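Local coordinates for protein phosphoglycerate oxidoreductase (Rhizobium etli, PDB 4HY3) that probably binds NAD(P)H and reduces 2-keto acids such as glyoxylate or hydroxypyruvate, at residues 174-184 with 195-206. Numbering follows the deposited sequence.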
ATOM      1  N   ILE A 174      14.676  -3.423  11.176  1.00 49.23           N
ATOM      2  CA  ILE A 174      14.040  -4.437  10.353  1.00 45.11           C
ATOM      3  C   ILE A 174      13.805  -3.930   8.931  1.00 43.29           C
ATOM      4  O   ILE A 174      13.718  -4.715   8.008  1.00 42.69           O
ATOM      5  CB  ILE A 174      12.755  -4.973  11.021  1.00 43.83           C
ATOM      6  CG1 ILE A 174      13.136  -5.828  12.212  1.00 43.36           C
ATOM      7  CG2 ILE A 174      11.911  -5.817  10.073  1.00 42.43           C
ATOM      8  CD1 ILE A 174      11.985  -6.597  12.799  1.00 43.41           C
ATOM      9  N   ALA A 175      13.720  -2.620   8.744  1.00 46.80           N
ATOM     10  CA  ALA A 175      13.426  -2.081   7.413  1.00 47.52           C
ATOM     11  C   ALA A 175      14.503  -2.489   6.407  1.00 49.03           C
ATOM     12  O   ALA A 175      14.182  -2.827   5.264  1.00 51.44           O
ATOM     13  CB  ALA A 175      13.230  -0.575   7.454  1.00 47.44           C
ATOM     14  N   GLY A 176      15.762  -2.483   6.848  1.00 49.55           N
ATOM     15  CA  GLY A 176      16.876  -3.186   6.166  1.00 54.98           C
ATOM     16  C   GLY A 176      16.629  -3.881   4.817  1.00 52.57           C
ATOM     17  O   GLY A 176      16.524  -3.202   3.801  1.00 58.46           O
ATOM     18  N   SER A 177      16.524  -5.208   4.740  1.00 48.50           N
ATOM     19  CA  SER A 177      16.529  -6.189   5.808  1.00 47.32           C
ATOM     20  C   SER A 177      16.076  -7.461   5.134  1.00 46.24           C
ATOM     21  O   SER A 177      15.194  -7.429   4.260  1.00 45.26           O
ATOM     22  CB  SER A 177      15.508  -5.866   6.872  1.00 51.96           C
ATOM     23  OG  SER A 177      15.605  -6.767   7.968  1.00 58.44           O
ATOM     24  N   GLU A 178      16.655  -8.583   5.533  1.00 43.70           N
ATOM     25  CA  GLU A 178      16.315  -9.848   4.898  1.00 44.73           C
ATOM     26  C   GLU A 178      15.400 -10.705   5.770  1.00 41.98           C
ATOM     27  O   GLU A 178      15.843 -11.247   6.813  1.00 36.63           O
ATOM     28  CB  GLU A 178      17.582 -10.626   4.542  1.00 54.24           C
ATOM     29  CG  GLU A 178      18.563  -9.901   3.616  1.00 59.64           C
ATOM     30  CD  GLU A 178      18.485 -10.405   2.191  1.00 59.83           C
ATOM     31  OE1 GLU A 178      17.354 -10.497   1.667  1.00 63.18           O
ATOM     32  OE2 GLU A 178      19.549 -10.703   1.603  1.00 56.20           O
ATOM     33  N   ILE A 179      14.129 -10.829   5.344  1.00 37.61           N
ATOM     34  CA  ILE A 179      13.172 -11.708   6.053  1.00 34.53           C
ATOM     35  C   ILE A 179      12.840 -12.990   5.328  1.00 31.94           C
ATOM     36  O   ILE A 179      12.461 -12.970   4.155  1.00 31.22           O
ATOM     37  CB  ILE A 179      11.827 -11.032   6.368  1.00 32.72           C
ATOM     38  CG1 ILE A 179      12.034  -9.822   7.268  1.00 32.55           C
ATOM     39  CG2 ILE A 179      10.898 -12.034   7.043  1.00 31.75           C
ATOM     40  CD1 ILE A 179      10.984  -8.749   7.091  1.00 32.69           C
ATOM     41  N   GLY A 180      12.941 -14.092   6.058  1.00 30.79           N
ATOM     42  CA  GLY A 180      12.505 -15.382   5.547  1.00 32.67           C
ATOM     43  C   GLY A 180      11.427 -16.093   6.346  1.00 35.37           C
ATOM     44  O   GLY A 180      11.452 -16.185   7.594  1.00 35.51           O
ATOM     45  N   ILE A 181      10.472 -16.631   5.611  1.00 36.40           N
ATOM     46  CA  ILE A 181       9.360 -17.320   6.233  1.00 37.17           C
ATOM     47  C   ILE A 181       9.349 -18.819   5.867  1.00 36.91           C
ATOM     48  O   ILE A 181       9.262 -19.187   4.680  1.00 36.31           O
ATOM     49  CB  ILE A 181       8.046 -16.616   5.867  1.00 34.52           C
ATOM     50  CG1 ILE A 181       8.180 -15.130   6.174  1.00 36.57           C
ATOM     51  CG2 ILE A 181       6.900 -17.191   6.670  1.00 33.89           C
ATOM     52  CD1 ILE A 181       7.006 -14.293   5.693  1.00 40.42           C
ATOM     53  N   VAL A 182       9.470 -19.667   6.887  1.00 34.70           N
ATOM     54  CA  VAL A 182       9.335 -21.126   6.718  1.00 36.30           C
ATOM     55  C   VAL A 182       7.859 -21.546   6.858  1.00 36.93           C
ATOM     56  O   VAL A 182       7.317 -21.685   7.968  1.00 37.35           O
ATOM     57  CB  VAL A 182      10.223 -21.917   7.712  1.00 35.05           C
ATOM     58  CG1 VAL A 182       9.969 -23.414   7.589  1.00 35.43           C
ATOM     59  CG2 VAL A 182      11.696 -21.619   7.489  1.00 33.19           C
ATOM     60  N   GLY A 183       7.218 -21.756   5.719  1.00 38.78           N
ATOM     61  CA  GLY A 183       5.774 -21.965   5.678  1.00 35.73           C
ATOM     62  C   GLY A 183       5.105 -20.661   5.324  1.00 33.80           C
ATOM     63  O   GLY A 183       5.741 -19.610   5.333  1.00 31.48           O
ATOM     64  N   PHE A 184       3.816 -20.734   5.000  1.00 34.15           N
ATOM     65  CA  PHE A 184       3.064 -19.564   4.577  1.00 34.16           C
ATOM     66  C   PHE A 184       1.669 -19.986   4.248  1.00 36.30           C
ATOM     67  O   PHE A 184       1.398 -20.368   3.100  1.00 44.50           O
ATOM     68  CB  PHE A 184       3.664 -18.982   3.293  1.00 32.21           C
ATOM     69  CG  PHE A 184       3.116 -17.634   2.906  1.00 28.75           C
ATOM     70  CD1 PHE A 184       3.784 -16.463   3.291  1.00 27.85           C
ATOM     71  CD2 PHE A 184       1.976 -17.526   2.132  1.00 26.99           C
ATOM     72  CE1 PHE A 184       3.325 -15.208   2.922  1.00 26.78           C
ATOM     73  CE2 PHE A 184       1.500 -16.271   1.763  1.00 29.38           C
ATOM     74  CZ  PHE A 184       2.175 -15.107   2.162  1.00 27.75           C
ATOM     75  N   LEU A 195       4.336  -6.701   8.076  1.00 28.85           N
ATOM     76  CA  LEU A 195       5.653  -6.322   7.596  1.00 29.90           C
ATOM     77  C   LEU A 195       5.611  -5.331   6.428  1.00 29.68           C
ATOM     78  O   LEU A 195       6.625  -4.746   6.087  1.00 33.41           O
ATOM     79  CB  LEU A 195       6.495  -7.565   7.254  1.00 29.71           C
ATOM     80  CG  LEU A 195       6.833  -8.524   8.408  1.00 29.73           C
ATOM     81  CD1 LEU A 195       7.192  -9.922   7.938  1.00 29.02           C
ATOM     82  CD2 LEU A 195       7.952  -7.966   9.271  1.00 30.85           C
ATOM     83  N   SER A 196       4.447  -5.100   5.849  1.00 29.97           N
ATOM     84  CA  SER A 196       4.356  -4.284   4.645  1.00 34.43           C
ATOM     85  C   SER A 196       4.809  -2.860   4.831  1.00 36.95           C
ATOM     86  O   SER A 196       4.914  -2.118   3.866  1.00 41.04           O
ATOM     87  CB  SER A 196       2.931  -4.256   4.106  1.00 35.88           C
ATOM     88  OG  SER A 196       2.077  -3.630   5.027  1.00 33.94           O
ATOM     89  N   GLY A 197       5.048  -2.475   6.071  1.00 40.65           N
ATOM     90  CA  GLY A 197       5.484  -1.130   6.375  1.00 45.34           C
ATOM     91  C   GLY A 197       6.983  -1.053   6.542  1.00 50.58           C
ATOM     92  O   GLY A 197       7.513  -0.014   6.919  1.00 55.15           O
ATOM     93  N   PHE A 198       7.675  -2.149   6.251  1.00 52.48           N
ATOM     94  CA  PHE A 198       9.110  -2.198   6.464  1.00 49.40           C
ATOM     95  C   PHE A 198       9.934  -2.270   5.203  1.00 50.56           C
ATOM     96  O   PHE A 198      11.156  -2.304   5.283  1.00 56.13           O
ATOM     97  CB  PHE A 198       9.451  -3.353   7.371  1.00 47.00           C
ATOM     98  CG  PHE A 198       9.025  -3.132   8.777  1.00 47.41           C
ATOM     99  CD1 PHE A 198       9.950  -2.801   9.743  1.00 44.51           C
ATOM    100  CD2 PHE A 198       7.688  -3.242   9.138  1.00 50.68           C
ATOM    101  CE1 PHE A 198       9.559  -2.605  11.059  1.00 47.71           C
ATOM    102  CE2 PHE A 198       7.284  -3.041  10.457  1.00 53.06           C
ATOM    103  CZ  PHE A 198       8.227  -2.718  11.419  1.00 50.65           C
ATOM    104  N   ARG A 199       9.280  -2.292   4.047  1.00 48.68           N
ATOM    105  CA  ARG A 199       9.987  -2.290   2.766  1.00 50.29           C
ATOM    106  C   ARG A 199      11.272  -3.137   2.802  1.00 47.88           C
ATOM    107  O   ARG A 199      12.292  -2.743   2.251  1.00 52.41           O
ATOM    108  CB  ARG A 199      10.280  -0.858   2.306  1.00 55.07           C
ATOM    109  CG  ARG A 199       9.053  -0.074   1.838  1.00 65.30           C
ATOM    110  CD  ARG A 199       8.414   0.729   2.967  1.00 73.14           C
ATOM    111  NE  ARG A 199       7.307   1.600   2.541  1.00 83.95           N
ATOM    112  CZ  ARG A 199       6.014   1.411   2.839  1.00 90.60           C
ATOM    113  NH1 ARG A 199       5.623   0.368   3.559  1.00 91.39           N
ATOM    114  NH2 ARG A 199       5.093   2.268   2.412  1.00 92.37           N
ATOM    115  N   ALA A 200      11.184  -4.291   3.469  1.00 42.99           N
ATOM    116  CA  ALA A 200      12.232  -5.307   3.586  1.00 41.37           C
ATOM    117  C   ALA A 200      12.177  -6.353   2.449  1.00 40.78           C
ATOM    118  O   ALA A 200      11.291  -6.292   1.594  1.00 41.58           O
ATOM    119  CB  ALA A 200      12.085  -6.006   4.925  1.00 40.42           C
ATOM    120  N   ARG A 201      13.118  -7.301   2.439  1.00 38.28           N
ATOM    121  CA  ARG A 201      13.094  -8.397   1.461  1.00 39.66           C
ATOM    122  C   ARG A 201      12.585  -9.752   2.028  1.00 41.34           C
ATOM    123  O   ARG A 201      13.155 -10.337   2.990  1.00 38.45           O
ATOM    124  CB  ARG A 201      14.458  -8.542   0.796  1.00 42.42           C
ATOM    125  CG  ARG A 201      14.598  -9.706  -0.168  1.00 44.43           C
ATOM    126  CD  ARG A 201      15.473  -9.256  -1.305  1.00 49.53           C
ATOM    127  NE  ARG A 201      16.142 -10.358  -1.982  1.00 53.93           N
ATOM    128  CZ  ARG A 201      16.170 -10.521  -3.303  1.00 54.19           C
ATOM    129  NH1 ARG A 201      15.548  -9.661  -4.111  1.00 51.60           N
ATOM    130  NH2 ARG A 201      16.817 -11.557  -3.815  1.00 53.06           N
ATOM    131  N   ILE A 202      11.509 -10.253   1.422  1.00 39.55           N
ATOM    132  CA  ILE A 202      10.793 -11.371   2.019  1.00 39.62           C
ATOM    133  C   ILE A 202      10.790 -12.659   1.189  1.00 42.22           C
ATOM    134  O   ILE A 202      10.064 -12.773   0.171  1.00 43.46           O
ATOM    135  CB  ILE A 202       9.360 -10.964   2.445  1.00 38.50           C
ATOM    136  CG1 ILE A 202       9.424  -9.775   3.408  1.00 35.84           C
ATOM    137  CG2 ILE A 202       8.653 -12.148   3.097  1.00 35.80           C
ATOM    138  CD1 ILE A 202       8.110  -9.071   3.614  1.00 38.87           C
ATOM    139  N   ARG A 203      11.596 -13.619   1.658  1.00 42.44           N
ATOM    140  CA  ARG A 203      11.758 -14.945   1.042  1.00 43.14           C
ATOM    141  C   ARG A 203      10.883 -15.938   1.739  1.00 41.34           C
ATOM    142  O   ARG A 203      10.926 -16.056   2.961  1.00 42.52           O
ATOM    143  CB  ARG A 203      13.204 -15.441   1.151  1.00 46.53           C
ATOM    144  CG  ARG A 203      14.135 -14.871   0.102  1.00 49.66           C
ATOM    145  CD  ARG A 203      15.483 -15.553   0.159  1.00 51.28           C
ATOM    146  NE  ARG A 203      16.553 -14.716  -0.375  1.00 55.02           N
ATOM    147  CZ  ARG A 203      17.258 -13.857   0.354  1.00 56.17           C
ATOM    148  NH1 ARG A 203      16.984 -13.710   1.653  1.00 59.66           N
ATOM    149  NH2 ARG A 203      18.229 -13.149  -0.212  1.00 49.74           N
ATOM    150  N   VAL A 204      10.116 -16.678   0.955  1.00 41.21           N
ATOM    151  CA  VAL A 204       9.141 -17.603   1.502  1.00 43.98           C
ATOM    152  C   VAL A 204       9.357 -18.995   0.936  1.00 44.11           C
ATOM    153  O   VAL A 204       9.481 -19.175  -0.271  1.00 45.69           O
ATOM    154  CB  VAL A 204       7.684 -17.139   1.201  1.00 44.50           C
ATOM    155  CG1 VAL A 204       6.661 -18.241   1.503  1.00 42.88           C
ATOM    156  CG2 VAL A 204       7.345 -15.895   2.004  1.00 45.30           C
ATOM    157  N   PHE A 205       9.373 -19.984   1.812  1.00 43.85           N
ATOM    158  CA  PHE A 205       9.392 -21.350   1.362  1.00 45.71           C
ATOM    159  C   PHE A 205       8.036 -22.010   1.605  1.00 46.36           C
ATOM    160  O   PHE A 205       7.515 -21.992   2.718  1.00 45.69           O
ATOM    161  CB  PHE A 205      10.538 -22.128   2.022  1.00 45.34           C
ATOM    162  CG  PHE A 205      10.418 -23.605   1.864  1.00 45.84           C
ATOM    163  CD1 PHE A 205      10.700 -24.208   0.645  1.00 48.49           C
ATOM    164  CD2 PHE A 205       9.996 -24.394   2.927  1.00 47.53           C
ATOM    165  CE1 PHE A 205      10.571 -25.584   0.489  1.00 51.66           C
ATOM    166  CE2 PHE A 205       9.860 -25.771   2.785  1.00 51.90           C
ATOM    167  CZ  PHE A 205      10.154 -26.369   1.564  1.00 53.10           C
ATOM    168  N   ASP A 206       7.475 -22.591   0.547  1.00 46.56           N
ATOM    169  CA  ASP A 206       6.188 -23.263   0.626  1.00 46.48           C
ATOM    170  C   ASP A 206       6.018 -24.300  -0.504  1.00 50.67           C
ATOM    171  O   ASP A 206       6.090 -23.968  -1.688  1.00 52.39           O
ATOM    172  CB  ASP A 206       5.057 -22.236   0.621  1.00 44.76           C
ATOM    173  CG  ASP A 206       3.713 -22.816   1.066  1.00 45.69           C
ATOM    174  OD1 ASP A 206       3.591 -23.290   2.216  1.00 49.27           O
ATOM    175  OD2 ASP A 206       2.759 -22.753   0.270  1.00 42.96           O
TER
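Glu178 and Arg203 meet across two neighbouring parallel strands, 178-182 and 201-205. With helix 186-195 these strands form a right-handed beta-alpha-beta crossover of the Rossmann-type NAD-binding domain. The two strand axes run 19° apart. Six backbone hydrogen bonds join the two segments; the first is Arg201 N to Ser177 O, the last Gly183 N to Phe205 O.

One sheet face carries Glu178, Arg201 and Arg203 in a salt-bridge network. The Arg203 chain is extended from CG to NE and brings the edge of its guanidinium to OE2 of Glu178, with the two planes 45° apart. NH1 of Arg203 is 3.2 Å from OE1 of Glu178, while NH2 makes a weak bond to OE2. Glu178 bends at chi2 (-103°), which turns its carboxylate toward the second strand. Arg201 NE makes only a long salt bridge to OE1 of Glu178, at 3.8 Å; its CG lies nearer, 3.4 Å from the same oxygen. The stronger partner of Arg201 is Glu220, and Arg257 also pairs with Glu178. Replacing Glu178 by alanine would probably leave Arg203 without its carboxylate mate and Arg257 without this salt bridge.

The other face is apolar. Ile179 and Leu195 meet tip to tip, CD1 to CD2 at 3.8 Å, and Ile179 CD1 also touches Ala200 CB. Ile181 lies alongside Val204 and reaches Ile202 CG2 with its CD1. Phe184 crosses Val204 at about a right angle. Gly183 follows the first strand, where a side chain would be pressed against the carbonyl O of Val182; it fits the first position of a GxGxxG pattern, consistent with dinucleotide binding. At the other end, Ile174 crosses Phe198 obliquely, its CG2 3.6 Å from CD1 of Phe198.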